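Local coordinates for Myo-inositol 2-dehydrogenase (PDB 3CEA), which probably catalyses the NAD-dependent oxidation of myo-inositol at its 2-hydroxyl, holding the cofactor on a Rossmann-fold domain, at residues Pro163-Glu168 / Ser286-Gly291; Lys172-Ala177 / Ile220-Thr225. All coordinates share one frame; numbering follows the deposited sequence.

Interaction 1: residues Pro163-Glu168 / Ser286-Gly291; sequences PISGME and SLQSFG. With NAD (nicotinamide-adenine-dinucleotide), chain E.
Pro163, the last residue of strand 153-163, comes nearest to Gln288 in the loop that leads into helix 290-293, their CA atoms 6.6 Å apart, where the end of a strand meets a loop of the same chain. The setting is the GFO/IDH/MocA C-terminal domain, built on a mixed sheet of which 153-163 is one strand; the NAD-binding Rossmann domain precedes it in the chain. The proline ring meets the Gln288 backbone: its CG reaches the carbonyl O of Gln288 at 3.1 Å, and CD of Pro163 is 3.7 Å from that same oxygen, so the contact is ring carbon on carbonyl. The side chain of Gln288 is bent, and its end comes nearer to Pro163 than its first bond would suggest. Its CG lies beside the backbone N and anti to the carbonyl carbon (chi1 -65°), and a bend at chi2 brings the amide round, with OE1 of Gln288 4.2 Å from CB of Pro163. Gln288 NE2 donates to Ser286 O at 3.1 Å, nearly straight at 165° and within its own amide plane, but approaches that acceptor from above the carbonyl plane. Because NE2 is also hydrogen-bonded to His248 O, two acceptors are likely to hold the amide in its rotation. On the facing turn, Gly166 N bonds Pro163 O, bending the chain toward helix 167-176. Beyond Gln288, Ser289 is the N-cap of helix 290-293, its OG making a weak hydrogen bond to Glu292 N. The first helical residue, Phe290, leans obliquely on the nicotinamide, its CE2 3.5 Å from C4N of NAD, the carbon that accepts hydride in this class of dehydrogenase.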
loop_
_atom_site.group_PDB
_atom_site.type_symbol
_atom_site.label_atom_id
_atom_site.label_comp_id
_atom_site.label_asym_id
_atom_site.label_seq_id
_atom_site.Cartn_x
_atom_site.Cartn_y
_atom_site.Cartn_z
ATOM N N PRO A 163 14.429 12.021 10.644
ATOM C CA PRO A 163 13.970 13.075 9.735
ATOM C C PRO A 163 14.784 14.364 9.841
ATOM O O PRO A 163 15.443 14.593 10.854
ATOM C CB PRO A 163 12.532 13.324 10.191
ATOM C CG PRO A 163 12.537 12.986 11.636
ATOM C CD PRO A 163 13.583 11.928 11.850
ATOM N N ILE A 164 14.713 15.198 8.802
ATOM C CA ILE A 164 15.435 16.480 8.739
ATOM C C ILE A 164 15.095 17.421 9.907
ATOM O O ILE A 164 15.927 18.239 10.320
ATOM C CB ILE A 164 15.189 17.213 7.383
ATOM C CG1 ILE A 164 15.626 16.337 6.201
ATOM C CG2 ILE A 164 15.920 18.565 7.340
ATOM C CD1 ILE A 164 15.109 16.809 4.839
ATOM N N SER A 165 13.876 17.304 10.431
ATOM C CA SER A 165 13.432 18.105 11.573
ATOM C C SER A 165 14.247 17.813 12.833
ATOM O O SER A 165 14.361 18.664 13.718
ATOM C CB SER A 165 11.943 17.874 11.844
ATOM O OG SER A 165 11.684 16.512 12.146
ATOM N N GLY A 166 14.817 16.611 12.898
ATOM C CA GLY A 166 15.628 16.183 14.038
ATOM C C GLY A 166 17.087 16.611 13.993
ATOM O O GLY A 166 17.841 16.330 14.925
HETATM N N MSE A 167 17.486 17.294 12.921
HETATM C CA MSE A 167 18.874 17.739 12.753
HETATM C C MSE A 167 19.373 18.661 13.870
HETATM O O MSE A 167 20.510 18.520 14.328
HETATM C CB MSE A 167 19.092 18.393 11.381
HETATM C CG MSE A 167 19.395 17.400 10.253
HETATM SE SE MSE A 167 21.108 16.437 10.425
HETATM C CE MSE A 167 22.322 17.973 10.342
ATOM N N GLU A 168 18.524 19.588 14.311
ATOM C CA GLU A 168 18.893 20.535 15.365
ATOM C C GLU A 168 19.094 19.833 16.713
ATOM O O GLU A 168 20.097 20.058 17.395
ATOM C CB GLU A 168 17.848 21.651 15.476
ATOM C CG GLU A 168 18.272 22.817 16.363
ATOM C CD GLU A 168 17.228 23.922 16.437
ATOM O OE1 GLU A 168 16.581 24.218 15.408
ATOM O OE2 GLU A 168 17.065 24.506 17.529
ATOM N N SER A 286 3.502 10.102 7.896
ATOM C CA SER A 286 4.530 9.295 8.541
ATOM C C SER A 286 4.800 9.693 9.988
ATOM O O SER A 286 4.507 10.817 10.401
ATOM C CB SER A 286 5.829 9.336 7.731
ATOM O OG SER A 286 5.620 8.868 6.411
ATOM N N LEU A 287 5.342 8.743 10.750
ATOM C CA LEU A 287 5.844 8.977 12.097
ATOM C C LEU A 287 7.076 9.862 12.003
ATOM O O LEU A 287 7.864 9.732 11.064
ATOM C CB LEU A 287 6.227 7.652 12.762
ATOM C CG LEU A 287 5.136 6.629 13.079
ATOM C CD1 LEU A 287 5.682 5.224 12.942
ATOM C CD2 LEU A 287 4.568 6.850 14.470
ATOM N N GLN A 288 7.244 10.748 12.980
ATOM C CA GLN A 288 8.299 11.764 12.933
ATOM C C GLN A 288 9.465 11.535 13.902
ATOM O O GLN A 288 10.451 12.272 13.870
ATOM C CB GLN A 288 7.700 13.164 13.142
ATOM C CG GLN A 288 6.758 13.613 12.024
ATOM C CD GLN A 288 7.408 13.545 10.653
ATOM O OE1 GLN A 288 8.444 14.172 10.409
ATOM N NE2 GLN A 288 6.804 12.774 9.749
ATOM N N SER A 289 9.358 10.525 14.760
ATOM C CA SER A 289 10.409 10.254 15.739
ATOM C C SER A 289 10.464 8.793 16.158
ATOM O O SER A 289 9.473 8.062 16.049
ATOM C CB SER A 289 10.245 11.145 16.974
ATOM O OG SER A 289 9.003 10.915 17.611
ATOM N N PHE A 290 11.637 8.381 16.633
ATOM C CA PHE A 290 11.838 7.050 17.197
ATOM C C PHE A 290 10.929 6.825 18.408
ATOM O O PHE A 290 10.460 5.712 18.639
ATOM C CB PHE A 290 13.314 6.845 17.581
ATOM C CG PHE A 290 13.787 7.732 18.709
ATOM C CD1 PHE A 290 14.215 9.036 18.459
ATOM C CD2 PHE A 290 13.808 7.262 20.021
ATOM C CE1 PHE A 290 14.650 9.861 19.500
ATOM C CE2 PHE A 290 14.236 8.081 21.066
ATOM C CZ PHE A 290 14.660 9.383 20.803
ATOM N N GLY A 291 10.688 7.897 19.163
ATOM C CA GLY A 291 9.905 7.845 20.392
ATOM C C GLY A 291 8.426 7.618 20.168
ATOM O O GLY A 291 7.758 7.001 20.997
HETATM P PA NAD E . 19.888 14.159 25.427
HETATM O O1A NAD E . 18.650 14.604 24.746
HETATM O O2A NAD E . 21.042 15.021 25.089
HETATM O O5B NAD E . 19.627 14.111 27.015
HETATM C C5B NAD E . 20.697 13.930 27.921
HETATM C C4B NAD E . 20.238 14.272 29.336
HETATM O O4B NAD E . 21.183 13.820 30.291
HETATM C C3B NAD E . 20.079 15.769 29.542
HETATM O O3B NAD E . 18.845 15.984 30.181
HETATM C C2B NAD E . 21.224 16.163 30.455
HETATM O O2B NAD E . 20.864 17.176 31.368
HETATM C C1B NAD E . 21.556 14.864 31.171
HETATM N N9A NAD E . 22.991 14.776 31.505
HETATM C C8A NAD E . 24.052 14.938 30.649
HETATM N N7A NAD E . 25.202 14.774 31.342
HETATM C C5A NAD E . 24.889 14.514 32.631
HETATM C C6A NAD E . 25.676 14.272 33.752
HETATM N N6A NAD E . 26.973 14.029 33.600
HETATM N N1A NAD E . 25.065 14.030 34.970
HETATM C C2A NAD E . 23.683 14.030 35.072
HETATM N N3A NAD E . 22.907 14.273 33.953
HETATM C C4A NAD E . 23.500 14.511 32.751
HETATM O O3 NAD E . 20.221 12.630 25.041
HETATM P PN NAD E . 19.060 11.561 24.717
HETATM O O1N NAD E . 17.942 11.746 25.673
HETATM O O2N NAD E . 18.822 11.605 23.260
HETATM O O5D NAD E . 19.746 10.137 25.006
HETATM C C5D NAD E . 20.462 9.843 26.182
HETATM C C4D NAD E . 20.946 8.399 26.085
HETATM O O4D NAD E . 19.914 7.573 25.576
HETATM C C3D NAD E . 22.144 8.263 25.156
HETATM O O3D NAD E . 23.149 7.523 25.810
HETATM C C2D NAD E . 21.614 7.507 23.953
HETATM O O2D NAD E . 22.548 6.580 23.457
HETATM C C1D NAD E . 20.366 6.807 24.474
HETATM N N1N NAD E . 19.322 6.700 23.434
HETATM C C2N NAD E . 18.757 5.474 23.189
HETATM C C3N NAD E . 17.768 5.333 22.210
HETATM C C7N NAD E . 17.019 4.041 22.050
HETATM O O7N NAD E . 16.376 3.788 20.822
HETATM N N7N NAD E . 16.974 3.164 23.058
HETATM C C4N NAD E . 17.361 6.449 21.482
HETATM C C5N NAD E . 17.941 7.690 21.736
HETATM C C6N NAD E . 18.924 7.803 22.719
#

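Interaction 2: residues Lys172-Ala177 / Ile220-Thr225; sequences KFATEA and IGEFET. With NAD (nicotinamide-adenine-dinucleotide), chain E.
The NAD pocket borders this contact through Phe173, whose ring lies against the pyrophosphate of the cofactor while the next two residues, Ala174 and Thr175, pack on segment 220-225. CD1 of Phe173 is 3.4 Å from the bridging O3 of NAD, and the phosphate oxygen O2A meets the ring at its edge, in plane. With CG anti to the backbone N (chi1 163°), the phenyl group extends to the cofactor, where Arg18 makes a cation-pi contact with it. Were the ring of Phe173 replaced by an alanine here, Arg18 would probably be left without its aromatic partner and a gap would open beside the pyrophosphate. In the GFO/IDH/MocA C-terminal domain, helix 167-176 is met here by the loop between strands 202-210 and 225-232. The side chains of Ile220 and Thr175 cross at about a right angle, with Ile220 CG2 3.5 Å from Thr175 OG1, an oxygen hydrogen-bonded to Thr171 O within the helix. The other branch of Ile220 reaches Ala174, Ile220 CD1 to Ala174 CB 3.9 Å. Glu222 approaches the same methyl, and its OE2, 3.8 Å from Ala174 CB, is hydrogen-bonded to Ser179 OG. One helical turn apart, Lys172 NZ and Glu176 OE2 form a salt bridge of 2.8 Å.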
loop_
_atom_site.group_PDB
_atom_site.type_symbol
_atom_site.label_atom_id
_atom_site.label_comp_id
_atom_site.label_asym_id
_atom_site.label_seq_id
_atom_site.Cartn_x
_atom_site.Cartn_y
_atom_site.Cartn_z
ATOM N N LYS A 172 22.821 19.221 18.806
ATOM C CA LYS A 172 22.882 19.505 20.244
ATOM C C LYS A 172 23.369 18.281 21.021
ATOM O O LYS A 172 24.278 18.377 21.845
ATOM C CB LYS A 172 21.489 19.919 20.741
ATOM C CG LYS A 172 21.355 20.148 22.243
ATOM C CD LYS A 172 21.446 21.624 22.594
ATOM C CE LYS A 172 20.698 21.933 23.883
ATOM N NZ LYS A 172 21.452 21.524 25.101
ATOM N N PHE A 173 22.756 17.136 20.731
ATOM C CA PHE A 173 23.062 15.855 21.365
ATOM C C PHE A 173 24.493 15.391 21.083
ATOM O O PHE A 173 25.145 14.819 21.958
ATOM C CB PHE A 173 22.027 14.813 20.902
ATOM C CG PHE A 173 22.425 13.377 21.141
ATOM C CD1 PHE A 173 22.298 12.802 22.404
ATOM C CD2 PHE A 173 22.889 12.588 20.088
ATOM C CE1 PHE A 173 22.652 11.469 22.621
ATOM C CE2 PHE A 173 23.244 11.256 20.294
ATOM C CZ PHE A 173 23.123 10.695 21.562
ATOM N N ALA A 174 24.975 15.659 19.869
ATOM C CA ALA A 174 26.278 15.171 19.408
ATOM C C ALA A 174 27.432 16.158 19.599
ATOM O O ALA A 174 28.598 15.765 19.543
ATOM C CB ALA A 174 26.193 14.733 17.950
ATOM N N THR A 175 27.116 17.433 19.808
ATOM C CA THR A 175 28.150 18.436 20.077
ATOM C C THR A 175 28.492 18.463 21.569
ATOM O O THR A 175 29.653 18.649 21.944
ATOM C CB THR A 175 27.741 19.844 19.577
ATOM O OG1 THR A 175 27.355 19.768 18.199
ATOM C CG2 THR A 175 28.894 20.836 19.712
ATOM N N GLU A 176 27.481 18.255 22.411
ATOM C CA GLU A 176 27.666 18.249 23.862
ATOM C C GLU A 176 28.379 16.991 24.367
ATOM O O GLU A 176 29.022 17.017 25.422
ATOM C CB GLU A 176 26.327 18.430 24.582
ATOM C CG GLU A 176 25.785 19.856 24.529
ATOM C CD GLU A 176 24.422 20.003 25.186
ATOM O OE1 GLU A 176 23.632 19.031 25.165
ATOM O OE2 GLU A 176 24.137 21.098 25.717
ATOM N N ALA A 177 28.260 15.898 23.613
ATOM C CA ALA A 177 28.896 14.629 23.968
ATOM C C ALA A 177 29.209 13.781 22.737
ATOM O O ALA A 177 28.556 13.908 21.700
ATOM C CB ALA A 177 28.017 13.845 24.948
ATOM N N ILE A 220 31.702 18.832 13.571
ATOM C CA ILE A 220 31.681 18.153 14.871
ATOM C C ILE A 220 32.135 16.688 14.762
ATOM O O ILE A 220 31.902 15.885 15.673
ATOM C CB ILE A 220 30.302 18.261 15.590
ATOM C CG1 ILE A 220 29.175 17.690 14.721
ATOM C CG2 ILE A 220 30.024 19.709 16.003
ATOM C CD1 ILE A 220 27.924 17.297 15.500
ATOM N N GLY A 221 32.785 16.358 13.647
ATOM C CA GLY A 221 33.349 15.025 13.422
ATOM C C GLY A 221 32.322 13.926 13.211
ATOM O O GLY A 221 32.586 12.757 13.505
ATOM N N GLU A 222 31.158 14.301 12.691
ATOM C CA GLU A 222 30.063 13.359 12.462
ATOM C C GLU A 222 29.800 13.140 10.971
ATOM O O GLU A 222 30.051 14.029 10.150
ATOM C CB GLU A 222 28.789 13.852 13.156
ATOM C CG GLU A 222 28.780 13.676 14.673
ATOM C CD GLU A 222 28.264 12.311 15.124
ATOM O OE1 GLU A 222 27.783 11.519 14.277
ATOM O OE2 GLU A 222 28.336 12.034 16.343
ATOM N N PHE A 223 29.303 11.951 10.632
ATOM C CA PHE A 223 28.875 11.640 9.268
ATOM C C PHE A 223 27.364 11.469 9.204
ATOM O O PHE A 223 26.780 10.749 10.018
ATOM C CB PHE A 223 29.563 10.373 8.752
ATOM C CG PHE A 223 31.050 10.509 8.599
ATOM C CD1 PHE A 223 31.592 11.205 7.517
ATOM C CD2 PHE A 223 31.913 9.938 9.532
ATOM C CE1 PHE A 223 32.974 11.336 7.371
ATOM C CE2 PHE A 223 33.294 10.060 9.396
ATOM C CZ PHE A 223 33.826 10.762 8.312
ATOM N N GLU A 224 26.739 12.128 8.231
ATOM C CA GLU A 224 25.285 12.079 8.065
ATOM C C GLU A 224 24.771 10.662 7.802
ATOM O O GLU A 224 23.805 10.223 8.430
ATOM C CB GLU A 224 24.835 13.037 6.955
ATOM C CG GLU A 224 23.326 13.283 6.904
ATOM C CD GLU A 224 22.576 12.197 6.153
ATOM O OE1 GLU A 224 23.026 11.822 5.055
ATOM O OE2 GLU A 224 21.541 11.714 6.658
ATOM N N THR A 225 25.414 9.958 6.875
ATOM C CA THR A 225 24.985 8.618 6.486
ATOM C C THR A 225 26.104 7.602 6.679
ATOM O O THR A 225 27.273 7.897 6.444
ATOM C CB THR A 225 24.464 8.587 5.020
ATOM O OG1 THR A 225 23.303 9.418 4.911
ATOM C CG2 THR A 225 24.082 7.171 4.581
HETATM P PA NAD E . 19.888 14.159 25.427
HETATM O O1A NAD E . 18.650 14.604 24.746
HETATM O O2A NAD E . 21.042 15.021 25.089
HETATM O O5B NAD E . 19.627 14.111 27.015
HETATM C C5B NAD E . 20.697 13.930 27.921
HETATM C C4B NAD E . 20.238 14.272 29.336
HETATM O O4B NAD E . 21.183 13.820 30.291
HETATM C C3B NAD E . 20.079 15.769 29.542
HETATM O O3B NAD E . 18.845 15.984 30.181
HETATM C C2B NAD E . 21.224 16.163 30.455
HETATM O O2B NAD E . 20.864 17.176 31.368
HETATM C C1B NAD E . 21.556 14.864 31.171
HETATM N N9A NAD E . 22.991 14.776 31.505
HETATM C C8A NAD E . 24.052 14.938 30.649
HETATM N N7A NAD E . 25.202 14.774 31.342
HETATM C C5A NAD E . 24.889 14.514 32.631
HETATM C C6A NAD E . 25.676 14.272 33.752
HETATM N N6A NAD E . 26.973 14.029 33.600
HETATM N N1A NAD E . 25.065 14.030 34.970
HETATM C C2A NAD E . 23.683 14.030 35.072
HETATM N N3A NAD E . 22.907 14.273 33.953
HETATM C C4A NAD E . 23.500 14.511 32.751
HETATM O O3 NAD E . 20.221 12.630 25.041
HETATM P PN NAD E . 19.060 11.561 24.717
HETATM O O1N NAD E . 17.942 11.746 25.673
HETATM O O2N NAD E . 18.822 11.605 23.260
HETATM O O5D NAD E . 19.746 10.137 25.006
HETATM C C5D NAD E . 20.462 9.843 26.182
HETATM C C4D NAD E . 20.946 8.399 26.085
HETATM O O4D NAD E . 19.914 7.573 25.576
HETATM C C3D NAD E . 22.144 8.263 25.156
HETATM O O3D NAD E . 23.149 7.523 25.810
HETATM C C2D NAD E . 21.614 7.507 23.953
HETATM O O2D NAD E . 22.548 6.580 23.457
HETATM C C1D NAD E . 20.366 6.807 24.474
HETATM N N1N NAD E . 19.322 6.700 23.434
HETATM C C2N NAD E . 18.757 5.474 23.189
HETATM C C3N NAD E . 17.768 5.333 22.210
HETATM C C7N NAD E . 17.019 4.041 22.050
HETATM O O7N NAD E . 16.376 3.788 20.822
HETATM N N7N NAD E . 16.974 3.164 23.058
HETATM C C4N NAD E . 17.361 6.449 21.482
HETATM C C5N NAD E . 17.941 7.690 21.736
HETATM C C6N NAD E . 18.924 7.803 22.719
#

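Overall arrangement
Helix 167-176 ties the two interactions together: its first residues belong to 163-168 of interaction 1, its last turn to 172-177 of interaction 2. Their centres are about 16 Å apart, and the segments adjoin in sequence without other contact. Along the chain the order is 163-168, 172-177, 220-225, 286-291, which nests interaction 2 inside the loop closed by interaction 1. Both adjoin the mixed sheet of the C-terminal domain, interaction 1 through the last residue of strand 153-163 and interaction 2 through the start of strand 225-232. Each also reaches NAD, at the nicotinamide and the pyrophosphate respectively, so this domain lines part of the pocket for a cofactor bound by the Rossmann domain.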